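Local atomic coordinates of small ribosomal subunit protein uS8 (Aquifex aeolicus, PDB entry 3RF2), a protein that probably binds directly to the central domain of 16S rRNA as a primary binding protein and helps coordinate assembly of the platform of the 30S ribosomal subunit. Residues P28-K31 / L32-R35; E55-E58 / E59-K63. One frame throughout, in Å; residues are numbered along the deposited sequence.

Interaction 1. Residues P28-K31 / L32-R35; sequences PSSK and LKER. With SO4 (sulfate ion), chain B.
Lys33 reaches back from the first turn of its helix to Pro28, where its ammonium NZ donates to Pro28 O at 3.1 Å. NZ stands above that carbonyl plane, 48° out of it, off the lone-pair directions. A second bond from the same nitrogen goes to O1 of a bound sulfate at 2.9 Å; the ion probably comes from the crystallisation liquor, and its O3 also touches the ring carbon Pro28 CB. On its way the lysine chain runs alongside the Ser30 side chain, and Ser30 CB meets Lys33 CE at 3.4 Å, closer than usual for two carbons. The chain is bent at chi3 (-115°), which turns CE and NZ toward the proline carbonyl. With an alanine here, the sulfate and Pro28 O would probably lose their common donor and the flank of Ser30 its cover. Ser30 is the N-cap residue, and its carbonyl opens the helical bonding: Glu34 N donates to Ser30 O at 3.1 Å, followed by Arg35 N to Lys31 O, also 3.1 Å. The Glu34 carboxylate finds its partner beyond the turn, OE2 being hydrogen-bonded to Tyr92 OH. The extended Arg35 side chain crosses that of Lys31 at a slant, with Lys31 CE over one face of its guanidinium and Lys31 CG 3.2 Å from Arg35 NH1; this is contact through the lysine's carbon chain, and the like charges Lys31 NZ and Arg35 NH2 come within 4.3 Å of each other. The whole forms the strand-to-helix junction between strand 24-28 and helix 31-43. Helix 6-19 packs against it, Ile7 meeting Leu32 while Pro6 and Met10 touch Lys33, and the loop residues Gln91 and Tyr92 lie against Ser29.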
loop_
_atom_site.group_PDB
_atom_site.type_symbol
_atom_site.label_atom_id
_atom_site.label_comp_id
_atom_site.label_asym_id
_atom_site.label_seq_id
_atom_site.Cartn_x
_atom_site.Cartn_y
_atom_site.Cartn_z
ATOM N N PRO A 28 3.967 5.072 7.513
ATOM C CA PRO A 28 3.814 6.530 7.592
ATOM C C PRO A 28 2.801 7.087 6.599
ATOM O O PRO A 28 2.716 6.612 5.473
ATOM C CB PRO A 28 5.213 7.037 7.248
ATOM C CG PRO A 28 6.114 5.959 7.773
ATOM C CD PRO A 28 5.381 4.663 7.516
ATOM N N SER A 29 2.055 8.101 7.008
ATOM C CA SER A 29 1.049 8.727 6.155
ATOM C C SER A 29 1.687 9.300 4.894
ATOM O O SER A 29 2.878 9.585 4.881
ATOM C CB SER A 29 0.383 9.883 6.908
ATOM O OG SER A 29 -0.720 10.401 6.185
ATOM N N SER A 30 0.872 9.468 3.854
ATOM C CA SER A 30 1.249 10.083 2.594
ATOM C C SER A 30 -0.031 10.110 1.782
ATOM O O SER A 30 -0.808 9.174 1.868
ATOM C CB SER A 30 2.299 9.223 1.882
ATOM O OG SER A 30 2.669 9.755 0.624
ATOM N N LYS A 31 -0.273 11.149 0.989
ATOM C CA LYS A 31 -1.527 11.185 0.225
ATOM C C LYS A 31 -1.459 10.283 -1.002
ATOM O O LYS A 31 -2.458 9.696 -1.431
ATOM C CB LYS A 31 -1.902 12.604 -0.196
ATOM C CG LYS A 31 -3.185 12.707 -1.048
ATOM C CD LYS A 31 -4.414 12.123 -0.331
ATOM C CE LYS A 31 -5.733 12.787 -0.767
ATOM N NZ LYS A 31 -5.867 14.211 -0.305
ATOM N N LEU A 32 -0.268 10.193 -1.573
ATOM C CA LEU A 32 0.002 9.265 -2.657
ATOM C C LEU A 32 -0.165 7.821 -2.179
ATOM O O LEU A 32 -0.824 7.026 -2.833
ATOM C CB LEU A 32 1.418 9.481 -3.194
ATOM C CG LEU A 32 1.775 8.574 -4.366
ATOM C CD1 LEU A 32 0.617 8.542 -5.337
ATOM C CD2 LEU A 32 3.054 9.065 -5.067
ATOM N N LYS A 33 0.450 7.493 -1.048
ATOM C CA LYS A 33 0.330 6.165 -0.451
ATOM C C LYS A 33 -1.137 5.782 -0.220
ATOM O O LYS A 33 -1.556 4.659 -0.471
ATOM C CB LYS A 33 1.117 6.100 0.865
ATOM C CG LYS A 33 2.562 5.658 0.687
ATOM C CD LYS A 33 3.308 5.558 2.010
ATOM C CE LYS A 33 4.446 6.585 2.081
ATOM N NZ LYS A 33 5.026 6.683 3.446
ATOM N N GLU A 34 -1.913 6.739 0.257
ATOM C CA GLU A 34 -3.326 6.544 0.457
ATOM C C GLU A 34 -4.068 6.232 -0.829
ATOM O O GLU A 34 -4.944 5.372 -0.825
ATOM C CB GLU A 34 -3.949 7.767 1.137
ATOM C CG GLU A 34 -3.407 8.038 2.528
ATOM C CD GLU A 34 -4.248 9.068 3.272
ATOM O OE1 GLU A 34 -5.024 9.800 2.609
ATOM O OE2 GLU A 34 -4.147 9.123 4.518
ATOM N N ARG A 35 -3.760 6.937 -1.918
ATOM C CA ARG A 35 -4.436 6.656 -3.181
ATOM C C ARG A 35 -4.019 5.300 -3.687
ATOM O O ARG A 35 -4.794 4.620 -4.351
ATOM C CB ARG A 35 -4.164 7.716 -4.243
ATOM C CG ARG A 35 -5.083 8.918 -4.153
ATOM C CD ARG A 35 -5.010 9.768 -5.409
ATOM N NE ARG A 35 -5.666 11.061 -5.232
ATOM C CZ ARG A 35 -5.102 12.097 -4.621
ATOM N NH1 ARG A 35 -3.880 11.978 -4.124
ATOM N NH2 ARG A 35 -5.761 13.244 -4.495
HETATM S S SO4 B . 7.922 8.926 4.862
HETATM O O1 SO4 B . 7.608 7.734 4.075
HETATM O O2 SO4 B . 9.266 9.384 4.522
HETATM O O3 SO4 B . 7.890 8.583 6.281
HETATM O O4 SO4 B . 6.939 9.968 4.567
#

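Interaction 2. Residues E55-E58 / E59-K63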
loop_
_atom_site.group_PDB
_atom_site.type_symbol
_atom_site.label_atom_id
_atom_site.label_comp_id
_atom_site.label_asym_id
_atom_site.label_seq_id
_atom_site.Cartn_x
_atom_site.Cartn_y
_atom_site.Cartn_z
ATOM N N GLU A 55 -9.567 10.497 17.269
ATOM C CA GLU A 55 -9.906 9.528 18.310
ATOM C C GLU A 55 -9.391 8.134 17.961
ATOM O O GLU A 55 -9.081 7.334 18.849
ATOM C CB GLU A 55 -11.428 9.472 18.516
ATOM C CG GLU A 55 -12.058 10.767 19.029
ATOM C CD GLU A 55 -11.772 11.014 20.504
ATOM O OE1 GLU A 55 -11.716 10.029 21.266
ATOM O OE2 GLU A 55 -11.597 12.184 20.902
ATOM N N LYS A 56 -9.318 7.844 16.662
ATOM C CA LYS A 56 -8.859 6.534 16.197
ATOM C C LYS A 56 -7.407 6.243 16.550
ATOM O O LYS A 56 -7.067 5.118 16.899
ATOM C CB LYS A 56 -9.092 6.364 14.693
ATOM C CG LYS A 56 -10.007 5.189 14.318
ATOM C CD LYS A 56 -9.439 3.827 14.747
ATOM C CE LYS A 56 -10.090 2.676 13.954
ATOM N NZ LYS A 56 -9.544 1.317 14.278
ATOM N N TYR A 57 -6.549 7.254 16.473
ATOM C CA TYR A 57 -5.156 7.042 16.842
ATOM C C TYR A 57 -5.019 6.680 18.310
ATOM O O TYR A 57 -4.302 5.739 18.645
ATOM C CB TYR A 57 -4.267 8.243 16.508
ATOM C CG TYR A 57 -2.867 8.085 17.056
ATOM C CD1 TYR A 57 -1.908 7.348 16.376
ATOM C CD2 TYR A 57 -2.511 8.653 18.271
ATOM C CE1 TYR A 57 -0.625 7.190 16.884
ATOM C CE2 TYR A 57 -1.234 8.502 18.781
ATOM C CZ TYR A 57 -0.299 7.769 18.084
ATOM O OH TYR A 57 0.966 7.623 18.599
ATOM N N GLU A 58 -5.707 7.432 19.173
ATOM C CA GLU A 58 -5.725 7.180 20.619
ATOM C C GLU A 58 -6.075 5.732 20.928
ATOM O O GLU A 58 -5.311 5.010 21.581
ATOM C CB GLU A 58 -6.776 8.059 21.307
ATOM C CG GLU A 58 -6.711 9.535 20.978
ATOM C CD GLU A 58 -5.520 10.212 21.595
ATOM O OE1 GLU A 58 -4.861 9.586 22.451
ATOM O OE2 GLU A 58 -5.242 11.367 21.222
ATOM N N GLU A 59 -7.263 5.331 20.483
ATOM C CA GLU A 59 -7.721 3.962 20.638
ATOM C C GLU A 59 -6.570 2.992 20.411
ATOM O O GLU A 59 -6.230 2.198 21.302
ATOM C CB GLU A 59 -8.860 3.678 19.661
ATOM C CG GLU A 59 -10.099 4.538 19.870
ATOM C CD GLU A 59 -11.267 4.129 18.972
ATOM O OE1 GLU A 59 -11.168 3.082 18.281
ATOM O OE2 GLU A 59 -12.284 4.860 18.961
ATOM N N GLU A 60 -5.961 3.093 19.225
ATOM C CA GLU A 60 -4.931 2.164 18.770
ATOM C C GLU A 60 -3.735 2.081 19.697
ATOM O O GLU A 60 -3.295 1.005 20.093
ATOM C CB GLU A 60 -4.439 2.580 17.387
ATOM C CG GLU A 60 -3.678 1.502 16.666
ATOM C CD GLU A 60 -4.601 0.440 16.124
ATOM O OE1 GLU A 60 -5.798 0.750 15.931
ATOM O OE2 GLU A 60 -4.137 -0.697 15.902
ATOM N N TYR A 61 -3.186 3.238 20.016
ATOM C CA TYR A 61 -2.031 3.310 20.904
ATOM C C TYR A 61 -2.319 2.593 22.244
ATOM O O TYR A 61 -1.518 1.789 22.722
ATOM C CB TYR A 61 -1.653 4.773 21.127
ATOM C CG TYR A 61 -0.312 4.960 21.767
ATOM C CD1 TYR A 61 0.827 5.181 20.992
ATOM C CD2 TYR A 61 -0.173 4.920 23.146
ATOM C CE1 TYR A 61 2.067 5.352 21.584
ATOM C CE2 TYR A 61 1.065 5.092 23.748
ATOM C CZ TYR A 61 2.176 5.308 22.966
ATOM O OH TYR A 61 3.401 5.481 23.570
ATOM N N LYS A 62 -3.473 2.862 22.839
ATOM C CA LYS A 62 -3.848 2.190 24.085
ATOM C C LYS A 62 -3.807 0.671 23.945
ATOM O O LYS A 62 -3.168 -0.018 24.748
ATOM C CB LYS A 62 -5.237 2.632 24.525
ATOM C CG LYS A 62 -5.356 4.131 24.706
ATOM C CD LYS A 62 -6.630 4.505 25.439
ATOM C CE LYS A 62 -7.861 4.179 24.619
ATOM N NZ LYS A 62 -9.077 4.654 25.325
ATOM N N LYS A 63 -4.483 0.163 22.911
ATOM C CA LYS A 63 -4.563 -1.266 22.659
ATOM C C LYS A 63 -3.196 -1.926 22.597
ATOM O O LYS A 63 -2.873 -2.760 23.443
ATOM C CB LYS A 63 -5.344 -1.533 21.374
ATOM C CG LYS A 63 -6.785 -1.060 21.429
ATOM C CD LYS A 63 -7.320 -0.649 20.064
ATOM C CE LYS A 63 -7.548 -1.835 19.148
ATOM N NZ LYS A 63 -8.288 -1.407 17.933
#
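Two successive turns of helix 54-69 make this contact, a regular run of alpha-helical i to i+4 backbone bonds that leads into residues 59-93, a region not found in other S8 sequences and probably part of the unique subdomain that contributes to the extremely tight association with 16S rRNA. Tyr61 N donates to Tyr57 O at 3.1 Å with an N-H...O angle of 173°, and Lys62 N to Glu58 O at 3.1 Å; Glu59 N to Glu55 O and Glu60 N to Lys56 O follow the same pattern. One turn apart, the side chains of Tyr57 and Tyr61 lie side by side and point the same way. Both have CG anti to the backbone N (chi1 173° and -167°), which sends the two rings off the same flank of the helix. The Tyr57 hydroxyl end does the touching: OH is 3.4 Å from Tyr61 CD1, approaching that ring obliquely. On another flank, Lys56 and Glu60 bring opposite charges near each other, NZ to OE1 at 4.1 Å, beyond salt-bridge range, while Lys63 NZ makes a long salt bridge to the same OE1 at 3.9 Å. The stronger partners of Lys56 and Glu60 lie outside the helix: Lys56 is paired with Glu50, and OE2 of the buried Glu60 with Lys95. These salt bridges tie the charged flank to strands 46-51 and 93-98 of the three-stranded antiparallel sheet. The tyrosines instead meet helix 77-85, Tyr57 OH being hydrogen-bonded to Leu83 O and Tyr61 OH to Glu84.

How the interactions relate
Interactions 1 and 2 are separate local contacts that follow each other along the chain, with centres about 20 Å apart and nearest atoms about 10 Å apart, so neither touches the other. What links them is the antiparallel sheet with strand order 24-28, 93-98, 46-51: interaction 1 follows strand 24-28, whereas interaction 2 is salt-bridged to strands 46-51 and 93-98. The centre of interaction 1 is about 8 Å from the chain's centre and that of interaction 2 about 21 Å; the first is partly buried, the second at the surface. The sulfate belongs to interaction 1; residues 59-63 of interaction 2 begin the region peculiar to this S8, to which Tyr92, the partner of Glu34, also belongs.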